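Bifunctional endomannanase/endoglucanase (PDB 3W0K) probably hydrolyses beta-linked mannan and glucan chains as a family 5 glycoside hydrolase, with endomannanase and endoglucanase activity. Local coordinates at residues A[248-259]-A[281-291]. Sequence-based numbering, arbitrary orientation.
Sequences QQKGVNVHIGEF and YKEFEWGYSLW
Trp286 and Ile256 interlock where strands 254-259 and 287-290, the last two of the eight-stranded (beta/alpha) barrel, run parallel with helix 267-284 as their crossover. On the helix-facing side, the Ile256 side chain is a knob held between two rings: CG1 sits over the Tyr281 face, 4.0 Å from its centroid, and CD1 meets Trp286 CE3. Val254 CG1 makes a CH-pi contact over one face of the indole's six-membered ring, and Phe284 CD2 covers the opposite face. The edge of this slab is pinned by Gln248, whose extended side chain carries its amide to both Trp286 NE1, bonded to OE1 at 2.8 Å from above the carbonyl plane, and Phe284 O, reached by NE2 in a nearly straight bond. Replacing Trp286 by alanine is likely to open a gap between Val254, Ile256 and Phe284 and to leave Gln248 OE1 without its indole donor, though Arg245 also bonds that oxygen. Further along, Phe259 is a wedge: with CG between the backbone N and the carbonyl carbon (chi1 83°), its ring has Leu290 CD1 over one face and the Tyr281 edge against the other, planes at 84°. On the pocket side, Glu258 OE2 is salt-bridged to Arg40 and Arg196 and hydrogen-bonded to a Tris molecule probably from the crystallisation liquor, while OE1 bonds the Tyr198 hydroxyl; the carboxylate lies alongside Trp291, planes 30° apart, OE1 over the rim and OE2 3.6 Å from CZ3.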
loop_
_atom_site.group_PDB
_atom_site.type_symbol
_atom_site.label_atom_id
_atom_site.label_comp_id
_atom_site.label_asym_id
_atom_site.label_seq_id
_atom_site.Cartn_x
_atom_site.Cartn_y
_atom_site.Cartn_z
ATOM N N GLN A 248 14.542 -11.445 -2.208
ATOM C CA GLN A 248 13.694 -12.387 -2.932
ATOM C C GLN A 248 14.496 -13.619 -3.344
ATOM O O GLN A 248 13.972 -14.734 -3.365
ATOM C CB GLN A 248 13.086 -11.719 -4.167
ATOM C CG GLN A 248 12.120 -12.605 -4.942
ATOM C CD GLN A 248 11.744 -12.024 -6.289
ATOM O OE1 GLN A 248 12.360 -11.068 -6.758
ATOM N NE2 GLN A 248 10.728 -12.601 -6.922
ATOM N N GLN A 249 15.770 -13.408 -3.670
ATOM C CA GLN A 249 16.663 -14.493 -4.066
ATOM C C GLN A 249 16.957 -15.395 -2.868
ATOM O O GLN A 249 17.295 -16.567 -3.030
ATOM C CB GLN A 249 17.962 -13.926 -4.632
ATOM N N LYS A 250 16.818 -14.833 -1.669
ATOM C CA LYS A 250 17.052 -15.564 -0.426
ATOM C C LYS A 250 15.807 -16.320 0.040
ATOM O O LYS A 250 15.829 -16.979 1.081
ATOM C CB LYS A 250 17.528 -14.608 0.662
ATOM N N GLY A 251 14.720 -16.206 -0.721
ATOM C CA GLY A 251 13.489 -16.899 -0.375
ATOM C C GLY A 251 12.363 -16.033 0.161
ATOM O O GLY A 251 11.281 -16.541 0.460
ATOM N N VAL A 252 12.607 -14.731 0.284
ATOM C CA VAL A 252 11.597 -13.804 0.792
ATOM C C VAL A 252 10.564 -13.453 -0.278
ATOM O O VAL A 252 10.908 -13.226 -1.438
ATOM C CB VAL A 252 12.245 -12.498 1.307
ATOM C CG1 VAL A 252 11.174 -11.506 1.750
ATOM C CG2 VAL A 252 13.192 -12.803 2.458
ATOM N N ASN A 253 9.295 -13.440 0.122
ATOM C CA ASN A 253 8.203 -13.094 -0.780
ATOM C C ASN A 253 8.061 -11.576 -0.804
ATOM O O ASN A 253 7.920 -10.943 0.244
ATOM C CB ASN A 253 6.898 -13.742 -0.313
ATOM C CG ASN A 253 6.924 -15.255 -0.432
ATOM O OD1 ASN A 253 6.954 -15.801 -1.536
ATOM N ND2 ASN A 253 6.913 -15.940 0.707
ATOM N N VAL A 254 8.137 -11.000 -1.999
ATOM C CA VAL A 254 8.035 -9.553 -2.175
ATOM C C VAL A 254 6.813 -9.188 -3.014
ATOM O O VAL A 254 6.424 -9.930 -3.915
ATOM C CB VAL A 254 9.317 -8.989 -2.854
ATOM C CG1 VAL A 254 9.165 -7.499 -3.163
ATOM C CG2 VAL A 254 10.530 -9.218 -1.956
ATOM N N HIS A 255 6.208 -8.046 -2.702
ATOM C CA HIS A 255 5.038 -7.562 -3.429
ATOM C C HIS A 255 5.061 -6.035 -3.423
ATOM O O HIS A 255 5.637 -5.428 -2.520
ATOM C CB HIS A 255 3.751 -8.057 -2.764
ATOM C CG HIS A 255 2.508 -7.726 -3.531
ATOM N ND1 HIS A 255 1.755 -6.599 -3.281
ATOM C CD2 HIS A 255 1.895 -8.369 -4.553
ATOM C CE1 HIS A 255 0.732 -6.562 -4.117
ATOM N NE2 HIS A 255 0.794 -7.624 -4.900
ATOM N N ILE A 256 4.475 -5.419 -4.447
ATOM C CA ILE A 256 4.414 -3.960 -4.528
ATOM C C ILE A 256 3.016 -3.529 -4.070
ATOM O O ILE A 256 2.057 -3.559 -4.845
ATOM C CB ILE A 256 4.705 -3.458 -5.968
ATOM C CG1 ILE A 256 6.112 -3.886 -6.402
ATOM C CG2 ILE A 256 4.564 -1.939 -6.045
ATOM C CD1 ILE A 256 7.242 -3.290 -5.568
ATOM N N GLY A 257 2.922 -3.160 -2.793
ATOM C CA GLY A 257 1.656 -2.761 -2.191
ATOM C C GLY A 257 0.999 -1.523 -2.761
ATOM O O GLY A 257 -0.227 -1.385 -2.697
ATOM N N GLU A 258 1.818 -0.590 -3.237
ATOM C CA GLU A 258 1.335 0.642 -3.851
ATOM C C GLU A 258 2.322 1.089 -4.908
ATOM O O GLU A 258 3.534 0.933 -4.747
ATOM C CB GLU A 258 1.274 1.807 -2.864
ATOM C CG GLU A 258 0.390 1.678 -1.644
ATOM C CD GLU A 258 0.471 2.921 -0.768
ATOM O OE1 GLU A 258 0.860 4.002 -1.269
ATOM O OE2 GLU A 258 0.136 2.825 0.430
ATOM N N PHE A 259 1.784 1.660 -5.979
ATOM C CA PHE A 259 2.588 2.239 -7.044
ATOM C C PHE A 259 1.676 3.094 -7.904
ATOM O O PHE A 259 0.449 3.012 -7.798
ATOM C CB PHE A 259 3.345 1.183 -7.878
ATOM C CG PHE A 259 2.532 0.539 -8.968
ATOM C CD1 PHE A 259 2.820 0.798 -10.307
ATOM C CD2 PHE A 259 1.519 -0.363 -8.665
ATOM C CE1 PHE A 259 2.112 0.163 -11.328
ATOM C CE2 PHE A 259 0.804 -1.004 -9.677
ATOM C CZ PHE A 259 1.102 -0.741 -11.012
ATOM N N TYR A 281 8.583 -5.422 -12.947
ATOM C CA TYR A 281 7.758 -6.274 -12.093
ATOM C C TYR A 281 7.488 -7.618 -12.768
ATOM O O TYR A 281 7.490 -8.656 -12.110
ATOM C CB TYR A 281 6.435 -5.585 -11.738
ATOM C CG TYR A 281 6.583 -4.306 -10.940
ATOM C CD1 TYR A 281 7.768 -4.004 -10.262
ATOM C CD2 TYR A 281 5.542 -3.385 -10.883
ATOM C CE1 TYR A 281 7.908 -2.810 -9.550
ATOM C CE2 TYR A 281 5.667 -2.194 -10.176
ATOM C CZ TYR A 281 6.850 -1.911 -9.515
ATOM O OH TYR A 281 6.968 -0.721 -8.838
ATOM N N LYS A 282 7.294 -7.597 -14.086
ATOM C CA LYS A 282 7.049 -8.821 -14.841
ATOM C C LYS A 282 8.299 -9.700 -14.820
ATOM O O LYS A 282 8.216 -10.907 -14.584
ATOM C CB LYS A 282 6.669 -8.500 -16.288
ATOM C CG LYS A 282 6.242 -9.727 -17.082
ATOM C CD LYS A 282 5.843 -9.370 -18.497
ATOM C CE LYS A 282 5.295 -10.585 -19.227
ATOM N NZ LYS A 282 4.884 -10.254 -20.618
ATOM N N GLU A 283 9.454 -9.077 -15.035
ATOM C CA GLU A 283 10.732 -9.789 -15.032
ATOM C C GLU A 283 11.020 -10.402 -13.663
ATOM O O GLU A 283 11.475 -11.545 -13.566
ATOM C CB GLU A 283 11.865 -8.833 -15.415
ATOM C CG GLU A 283 13.247 -9.478 -15.421
ATOM C CD GLU A 283 14.360 -8.494 -15.716
ATOM O OE1 GLU A 283 14.146 -7.565 -16.520
ATOM O OE2 GLU A 283 15.457 -8.655 -15.141
ATOM N N PHE A 284 10.735 -9.636 -12.611
ATOM C CA PHE A 284 10.959 -10.072 -11.234
ATOM C C PHE A 284 9.869 -11.025 -10.756
ATOM O O PHE A 284 10.026 -11.690 -9.728
ATOM C CB PHE A 284 10.979 -8.867 -10.284
ATOM C CG PHE A 284 12.076 -7.868 -10.553
ATOM C CD1 PHE A 284 13.166 -8.183 -11.364
ATOM C CD2 PHE A 284 12.022 -6.606 -9.972
ATOM C CE1 PHE A 284 14.181 -7.255 -11.586
ATOM C CE2 PHE A 284 13.030 -5.672 -10.187
ATOM C CZ PHE A 284 14.113 -5.999 -10.997
ATOM N N GLU A 285 8.766 -11.075 -11.503
ATOM C CA GLU A 285 7.605 -11.899 -11.174
ATOM C C GLU A 285 6.963 -11.396 -9.880
ATOM O O GLU A 285 6.620 -12.171 -8.986
ATOM C CB GLU A 285 7.976 -13.383 -11.076
ATOM C CG GLU A 285 8.387 -13.993 -12.412
ATOM C CD GLU A 285 8.575 -15.501 -12.354
ATOM O OE1 GLU A 285 8.145 -16.134 -11.365
ATOM O OE2 GLU A 285 9.151 -16.060 -13.314
ATOM N N TRP A 286 6.826 -10.077 -9.795
ATOM C CA TRP A 286 6.228 -9.425 -8.638
ATOM C C TRP A 286 4.799 -8.994 -8.910
ATOM O O TRP A 286 4.482 -8.494 -9.994
ATOM C CB TRP A 286 6.994 -8.157 -8.271
ATOM C CG TRP A 286 8.348 -8.342 -7.674
ATOM C CD1 TRP A 286 8.962 -9.515 -7.348
ATOM C CD2 TRP A 286 9.257 -7.296 -7.314
ATOM N NE1 TRP A 286 10.202 -9.264 -6.804
ATOM C CE2 TRP A 286 10.406 -7.908 -6.773
ATOM C CE3 TRP A 286 9.208 -5.897 -7.397
ATOM C CZ2 TRP A 286 11.503 -7.169 -6.315
ATOM C CZ3 TRP A 286 10.299 -5.160 -6.943
ATOM C CH2 TRP A 286 11.431 -5.802 -6.408
ATOM N N GLY A 287 3.951 -9.154 -7.901
ATOM C CA GLY A 287 2.578 -8.708 -8.006
ATOM C C GLY A 287 2.608 -7.222 -7.683
ATOM O O GLY A 287 3.570 -6.729 -7.080
ATOM N N TYR A 288 1.560 -6.504 -8.060
ATOM C CA TYR A 288 1.508 -5.066 -7.814
ATOM C C TYR A 288 0.086 -4.548 -7.668
ATOM O O TYR A 288 -0.847 -5.097 -8.251
ATOM C CB TYR A 288 2.250 -4.307 -8.926
ATOM C CG TYR A 288 1.954 -4.793 -10.330
ATOM C CD1 TYR A 288 0.817 -4.368 -11.013
ATOM C CD2 TYR A 288 2.827 -5.663 -10.980
ATOM C CE1 TYR A 288 0.554 -4.798 -12.315
ATOM C CE2 TYR A 288 2.576 -6.099 -12.283
ATOM C CZ TYR A 288 1.441 -5.661 -12.940
ATOM O OH TYR A 288 1.195 -6.079 -14.227
ATOM N N SER A 289 -0.063 -3.488 -6.876
ATOM C CA SER A 289 -1.363 -2.880 -6.614
ATOM C C SER A 289 -1.289 -1.366 -6.809
ATOM O O SER A 289 -0.535 -0.683 -6.115
ATOM C CB SER A 289 -1.797 -3.207 -5.180
ATOM O OG SER A 289 -3.097 -2.724 -4.901
ATOM N N LEU A 290 -2.061 -0.852 -7.764
ATOM C CA LEU A 290 -2.084 0.582 -8.060
ATOM C C LEU A 290 -2.749 1.330 -6.901
ATOM O O LEU A 290 -3.692 0.819 -6.288
ATOM C CB LEU A 290 -2.842 0.832 -9.371
ATOM C CG LEU A 290 -2.530 2.127 -10.124
ATOM C CD1 LEU A 290 -1.105 2.101 -10.662
ATOM C CD2 LEU A 290 -3.514 2.300 -11.265
ATOM N N TRP A 291 -2.265 2.533 -6.602
ATOM C CA TRP A 291 -2.816 3.304 -5.485
ATOM C C TRP A 291 -4.309 3.629 -5.592
ATOM O O TRP A 291 -5.022 3.573 -4.594
ATOM C CB TRP A 291 -1.992 4.568 -5.221
ATOM C CG TRP A 291 -2.564 5.412 -4.115
ATOM C CD1 TRP A 291 -2.948 6.717 -4.200
ATOM C CD2 TRP A 291 -2.870 4.989 -2.777
ATOM N NE1 TRP A 291 -3.482 7.135 -3.001
ATOM C CE2 TRP A 291 -3.445 6.093 -2.113
ATOM C CE3 TRP A 291 -2.718 3.783 -2.078
ATOM C CZ2 TRP A 291 -3.872 6.028 -0.781
ATOM C CZ3 TRP A 291 -3.144 3.718 -0.750
ATOM C CH2 TRP A 291 -3.714 4.835 -0.119
HETATM O O HOH W 1 4.582 -10.760 -5.673
#